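Local coordinates for protein francisella virulence factor (Francisella novicida, PDB 5EVF) that is of unknown function in molecular terms but is named as a virulence factor conserved among Francisella bacteria, at residues T37-S51 / I90-R104. Numbering follows the deposited sequence. Where two conformers were deposited one is given.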
loop_
_atom_site.group_PDB
_atom_site.type_symbol
_atom_site.label_atom_id
_atom_site.label_comp_id
_atom_site.label_asym_id
_atom_site.label_seq_id
_atom_site.Cartn_x
_atom_site.Cartn_y
_atom_site.Cartn_z
ATOM N N THR A 37 -10.598 5.060 -8.212
ATOM C CA THR A 37 -11.030 4.309 -7.038
ATOM C C THR A 37 -12.388 3.646 -7.226
ATOM O O THR A 37 -12.737 2.761 -6.441
ATOM C CB THR A 37 -11.090 5.208 -5.804
ATOM O OG1 THR A 37 -12.124 6.184 -5.974
ATOM C CG2 THR A 37 -9.752 5.898 -5.572
ATOM N N GLN A 38 -13.155 4.053 -8.237
ATOM C CA GLN A 38 -14.498 3.522 -8.450
ATOM C C GLN A 38 -14.506 1.997 -8.515
ATOM O O GLN A 38 -13.775 1.388 -9.299
ATOM C CB GLN A 38 -15.079 4.099 -9.741
ATOM C CG GLN A 38 -16.362 3.427 -10.187
ATOM C CD GLN A 38 -16.807 3.887 -11.560
ATOM O OE1 GLN A 38 -17.117 5.062 -11.762
ATOM N NE2 GLN A 38 -16.836 2.962 -12.514
ATOM N N GLY A 39 -15.355 1.384 -7.691
ATOM C CA GLY A 39 -15.515 -0.054 -7.678
ATOM C C GLY A 39 -14.634 -0.802 -6.702
ATOM O O GLY A 39 -14.738 -2.033 -6.619
ATOM N N ASN A 40 -13.783 -0.110 -5.950
ATOM C CA ASN A 40 -12.879 -0.810 -5.050
ATOM C C ASN A 40 -13.654 -1.482 -3.921
ATOM O O ASN A 40 -14.773 -1.090 -3.577
ATOM C CB ASN A 40 -11.824 0.145 -4.484
ATOM C CG ASN A 40 -12.370 1.052 -3.392
ATOM O OD1 ASN A 40 -12.352 0.692 -2.213
ATOM N ND2 ASN A 40 -12.857 2.230 -3.774
ATOM N N ILE A 41 -13.047 -2.527 -3.352
ATOM C CA ILE A 41 -13.637 -3.241 -2.220
ATOM C C ILE A 41 -13.067 -2.796 -0.882
ATOM O O ILE A 41 -13.581 -3.209 0.168
ATOM C CB ILE A 41 -13.454 -4.767 -2.358
ATOM C CG1 ILE A 41 -11.966 -5.130 -2.344
ATOM C CG2 ILE A 41 -14.140 -5.263 -3.631
ATOM C CD1 ILE A 41 -11.680 -6.592 -2.072
ATOM N N GLY A 42 -12.021 -1.987 -0.882
ATOM C CA GLY A 42 -11.375 -1.588 0.351
ATOM C C GLY A 42 -10.060 -0.915 0.026
ATOM O O GLY A 42 -9.661 -0.811 -1.135
ATOM N N GLN A 43 -9.404 -0.444 1.075
ATOM C CA GLN A 43 -8.107 0.206 0.948
ATOM C C GLN A 43 -7.062 -0.551 1.744
ATOM O O GLN A 43 -7.361 -1.144 2.773
ATOM C CB GLN A 43 -8.110 1.642 1.482
ATOM C CG GLN A 43 -9.305 2.475 1.169
ATOM C CD GLN A 43 -9.315 3.772 1.963
ATOM O OE1 GLN A 43 -10.378 4.301 2.276
ATOM N NE2 GLN A 43 -8.132 4.276 2.312
ATOM N N VAL A 44 -5.824 -0.499 1.266
ATOM C CA VAL A 44 -4.671 -0.948 2.034
ATOM C C VAL A 44 -3.789 0.269 2.251
ATOM O O VAL A 44 -3.599 1.074 1.332
ATOM C CB VAL A 44 -3.913 -2.090 1.319
ATOM C CG1 VAL A 44 -3.502 -1.676 -0.106
ATOM C CG2 VAL A 44 -2.716 -2.533 2.135
ATOM N N ARG A 45 -3.303 0.442 3.479
ATOM C CA ARG A 45 -2.415 1.546 3.809
ATOM C C ARG A 45 -1.193 0.970 4.496
ATOM O O ARG A 45 -1.323 0.211 5.460
ATOM C CB ARG A 45 -3.100 2.588 4.699
ATOM C CG ARG A 45 -4.362 3.195 4.093
ATOM C CD ARG A 45 -4.899 4.307 4.968
ATOM N NE ARG A 45 -6.149 4.850 4.440
ATOM C CZ ARG A 45 -6.826 5.836 5.020
ATOM N NH1 ARG A 45 -6.371 6.396 6.133
ATOM N NH2 ARG A 45 -7.958 6.270 4.479
ATOM N N THR A 46 -0.008 1.303 3.988
ATOM C CA THR A 46 1.219 0.864 4.639
ATOM C C THR A 46 2.119 2.065 4.890
ATOM O O THR A 46 1.969 3.121 4.275
ATOM C CB THR A 46 1.968 -0.188 3.808
ATOM O OG1 THR A 46 2.191 0.311 2.485
ATOM C CG2 THR A 46 1.152 -1.447 3.702
ATOM N N SER A 47 3.065 1.894 5.807
ATOM C CA SER A 47 3.966 3.001 6.077
ATOM C C SER A 47 5.251 2.475 6.698
ATOM O O SER A 47 5.250 1.470 7.405
ATOM C CB SER A 47 3.311 4.031 6.993
ATOM O OG SER A 47 3.129 3.499 8.279
ATOM N N THR A 48 6.343 3.179 6.417
ATOM C CA THR A 48 7.671 2.847 6.921
ATOM C C THR A 48 8.348 4.141 7.347
ATOM O O THR A 48 8.275 5.138 6.631
ATOM C CB THR A 48 8.518 2.167 5.840
ATOM O OG1 THR A 48 7.782 1.085 5.263
ATOM C CG2 THR A 48 9.866 1.675 6.413
ATOM N N HIS A 49 9.003 4.137 8.507
ATOM C CA HIS A 49 9.733 5.328 8.920
ATOM C C HIS A 49 10.957 5.538 8.044
ATOM O O HIS A 49 11.540 4.589 7.515
ATOM C CB HIS A 49 10.157 5.244 10.391
ATOM C CG HIS A 49 9.054 5.567 11.346
ATOM N ND1 HIS A 49 8.355 4.596 12.031
ATOM C CD2 HIS A 49 8.509 6.752 11.708
ATOM C CE1 HIS A 49 7.436 5.172 12.787
ATOM N NE2 HIS A 49 7.509 6.479 12.609
ATOM N N VAL A 50 11.342 6.808 7.902
ATOM C CA VAL A 50 12.408 7.182 6.976
ATOM C C VAL A 50 13.773 6.807 7.533
ATOM O O VAL A 50 14.609 6.221 6.830
ATOM C CB VAL A 50 12.325 8.686 6.664
ATOM C CG1 VAL A 50 13.600 9.163 5.969
ATOM C CG2 VAL A 50 11.087 8.975 5.820
ATOM N N SER A 51 14.017 7.140 8.800
ATOM C CA SER A 51 15.289 6.857 9.468
ATOM C C SER A 51 16.409 7.462 8.621
ATOM O O SER A 51 16.341 8.656 8.294
ATOM C CB SER A 51 15.387 5.360 9.715
ATOM O OG SER A 51 16.621 5.038 10.324
ATOM N N ILE A 90 11.063 16.501 5.939
ATOM C CA ILE A 90 11.318 15.084 6.169
ATOM C C ILE A 90 12.530 14.949 7.080
ATOM O O ILE A 90 13.541 15.637 6.894
ATOM C CB ILE A 90 11.534 14.341 4.839
ATOM C CG1 ILE A 90 10.253 14.337 4.008
ATOM C CG2 ILE A 90 11.982 12.908 5.085
ATOM C CD1 ILE A 90 10.448 13.749 2.617
ATOM N N ASN A 91 12.427 14.078 8.080
ATOM C CA ASN A 91 13.550 13.762 8.954
ATOM C C ASN A 91 13.494 12.275 9.285
ATOM O O ASN A 91 12.671 11.528 8.744
ATOM C CB ASN A 91 13.529 14.640 10.212
ATOM C CG ASN A 91 12.203 14.581 10.943
ATOM O OD1 ASN A 91 11.715 13.507 11.289
ATOM N ND2 ASN A 91 11.608 15.744 11.174
ATOM N N GLU A 92 14.367 11.850 10.205
ATOM C CA GLU A 92 14.449 10.431 10.543
ATOM C C GLU A 92 13.149 9.916 11.154
ATOM O O GLU A 92 12.815 8.734 10.995
ATOM C CB GLU A 92 15.631 10.186 11.488
ATOM C CG GLU A 92 16.973 10.675 10.934
ATOM C CD GLU A 92 18.153 9.802 11.343
ATOM O OE1 GLU A 92 18.956 9.433 10.457
ATOM O OE2 GLU A 92 18.284 9.493 12.549
ATOM N N LEU A 93 12.389 10.779 11.823
ATOM C CA LEU A 93 11.120 10.378 12.417
ATOM C C LEU A 93 9.956 10.465 11.443
ATOM O O LEU A 93 8.820 10.168 11.828
ATOM C CB LEU A 93 10.815 11.233 13.652
ATOM C CG LEU A 93 11.800 11.107 14.815
ATOM C CD1 LEU A 93 11.697 12.311 15.734
ATOM C CD2 LEU A 93 11.554 9.820 15.587
ATOM N N SER A 94 10.207 10.871 10.203
ATOM C CA SER A 94 9.155 10.917 9.204
ATOM C C SER A 94 8.779 9.510 8.753
ATOM O O SER A 94 9.511 8.539 8.966
ATOM C CB SER A 94 9.595 11.747 7.997
ATOM O OG SER A 94 9.755 13.108 8.365
ATOM N N SER A 95 7.623 9.417 8.110
ATOM C CA SER A 95 7.174 8.178 7.495
ATOM C C SER A 95 6.827 8.415 6.038
ATOM O O SER A 95 6.254 9.449 5.682
ATOM C CB SER A 95 5.952 7.608 8.219
ATOM O OG SER A 95 6.333 7.050 9.462
ATOM N N VAL A 96 7.164 7.440 5.208
ATOM C CA VAL A 96 6.680 7.352 3.839
ATOM C C VAL A 96 5.503 6.398 3.856
ATOM O O VAL A 96 5.578 5.332 4.472
ATOM C CB VAL A 96 7.781 6.851 2.893
ATOM C CG1 VAL A 96 7.210 6.597 1.509
ATOM C CG2 VAL A 96 8.911 7.860 2.835
ATOM N N GLN A 97 4.403 6.792 3.225
ATOM C CA GLN A 97 3.182 6.015 3.305
ATOM C C GLN A 97 2.762 5.578 1.913
ATOM O O GLN A 97 3.275 6.055 0.901
ATOM C CB GLN A 97 2.081 6.824 3.992
ATOM C CG GLN A 97 2.514 7.262 5.377
ATOM C CD GLN A 97 1.389 7.827 6.215
ATOM O OE1 GLN A 97 0.349 8.227 5.693
ATOM N NE2 GLN A 97 1.596 7.869 7.530
ATOM N N LEU A 98 1.845 4.624 1.878
ATOM C CA LEU A 98 1.243 4.191 0.631
ATOM C C LEU A 98 -0.251 4.078 0.866
ATOM O O LEU A 98 -0.677 3.576 1.912
ATOM C CB LEU A 98 1.821 2.838 0.172
ATOM C CG LEU A 98 1.183 2.156 -1.030
ATOM C CD1 LEU A 98 2.214 1.265 -1.689
ATOM C CD2 LEU A 98 -0.005 1.312 -0.609
ATOM N N ARG A 99 -1.034 4.535 -0.110
ATOM C CA ARG A 99 -2.482 4.343 -0.138
ATOM C C ARG A 99 -2.802 3.474 -1.339
ATOM O O ARG A 99 -2.412 3.808 -2.464
ATOM C CB ARG A 99 -3.202 5.688 -0.238
ATOM C CG ARG A 99 -4.719 5.601 -0.448
ATOM C CD ARG A 99 -5.410 5.303 0.865
ATOM N NE ARG A 99 -5.234 6.383 1.823
ATOM C CZ ARG A 99 -6.084 7.403 1.971
ATOM N NH1 ARG A 99 -7.203 7.484 1.242
ATOM N NH2 ARG A 99 -5.833 8.354 2.871
ATOM N N GLY A 100 -3.468 2.359 -1.103
ATOM C CA GLY A 100 -3.830 1.446 -2.175
ATOM C C GLY A 100 -5.317 1.172 -2.118
ATOM O O GLY A 100 -5.920 1.193 -1.045
ATOM N N TYR A 101 -5.915 1.016 -3.291
ATOM C CA TYR A 101 -7.309 0.602 -3.397
ATOM C C TYR A 101 -7.333 -0.799 -3.974
ATOM O O TYR A 101 -6.652 -1.068 -4.970
ATOM C CB TYR A 101 -8.109 1.577 -4.251
ATOM C CG TYR A 101 -8.243 2.900 -3.532
ATOM C CD1 TYR A 101 -9.372 3.168 -2.781
ATOM C CD2 TYR A 101 -7.228 3.847 -3.564
ATOM C CE1 TYR A 101 -9.511 4.336 -2.099
ATOM C CE2 TYR A 101 -7.359 5.043 -2.861
ATOM C CZ TYR A 101 -8.514 5.276 -2.145
ATOM O OH TYR A 101 -8.699 6.444 -1.432
ATOM N N ALA A 102 -8.098 -1.686 -3.337
ATOM C CA ALA A 102 -8.154 -3.089 -3.715
ATOM C C ALA A 102 -9.394 -3.367 -4.549
ATOM O O ALA A 102 -10.457 -2.795 -4.306
ATOM C CB ALA A 102 -8.165 -3.984 -2.476
ATOM N N PHE A 103 -9.252 -4.275 -5.514
ATOM C CA PHE A 103 -10.324 -4.619 -6.431
ATOM C C PHE A 103 -10.424 -6.130 -6.567
ATOM O O PHE A 103 -9.430 -6.847 -6.428
ATOM C CB PHE A 103 -10.083 -3.997 -7.802
ATOM C CG PHE A 103 -10.026 -2.499 -7.779
ATOM C CD1 PHE A 103 -8.864 -1.836 -7.408
ATOM C CD2 PHE A 103 -11.124 -1.748 -8.146
ATOM C CE1 PHE A 103 -8.813 -0.454 -7.389
ATOM C CE2 PHE A 103 -11.067 -0.357 -8.136
ATOM C CZ PHE A 103 -9.918 0.284 -7.754
ATOM N N ARG A 104 -11.650 -6.600 -6.812
ATOM C CA ARG A 104 -11.944 -7.984 -7.174
ATOM C C ARG A 104 -12.471 -8.035 -8.598
ATOM O O ARG A 104 -13.246 -7.165 -9.009
ATOM C CB ARG A 104 -13.015 -8.592 -6.268
ATOM C CG ARG A 104 -12.624 -8.785 -4.838
ATOM C CD ARG A 104 -11.957 -10.115 -4.651
ATOM N NE ARG A 104 -12.826 -11.281 -4.798
ATOM C CZ ARG A 104 -12.421 -12.525 -4.544
ATOM N NH1 ARG A 104 -11.176 -12.743 -4.123
ATOM N NH2 ARG A 104 -13.246 -13.556 -4.702
HETATM O O HOH W 1 -13.675 -4.544 -7.158
#
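Arg99 lays its guanidinium flat on that of Arg45, the two groups 3.5 Å apart between centres and their planes only 12° from parallel. Outward from CB, Arg99 has its CG anti to the backbone N (chi1 173°), and the chain then folds at chi2 and chi3. This brings CD alongside Arg45 NE, at 3.7 Å. The next atom, Arg99 NE, comes to rest 3.2 Å from the same Arg45 NE, two donors that cannot bond to each other. Further out, Arg99 CZ faces Arg45 NH2 at 3.3 Å. Arg99 NH2 lies 3.4 Å from Arg45 NH2, again donor against donor, while Arg99 NH1 gives a hydrogen bond to Tyr101 OH, which lies near the guanidinium plane. Arg45 reaches the stack differently, by a chain extended from CG to NE; like charges thus meet face on, with Tyr101 OH as a partner at the Arg99 edge.

Strands 42-49 and 95-103 beneath them are antiparallel neighbours inside a mixed five-stranded sheet, flanked by strands 6-12 and 78-84. Helix 56-73 packs over the face carrying Val44, Thr46, Thr48, Val96 and Leu98; there Thr46 OG1 lies against Leu98 CB but bonds to Asn63 O of the helix. Paired backbone bonds join Val44 with Gly100, Thr46 with Leu98 and Thr48 with Val96.

On the arginine face, Thr37 CG2 sits over the centre of the Tyr101 ring, 3.6 Å from its centroid, a CH-pi contact. Thr37 O accepts from Asn40 N, closing a type II turn, and at 2.7 Å from Asn40 ND2, the two donors arriving from opposite faces of its plane. Asn40 CB lies over the Phe103 face, off toward the rim, in a second CH-pi contact; the edge of that ring meets Gln38 O.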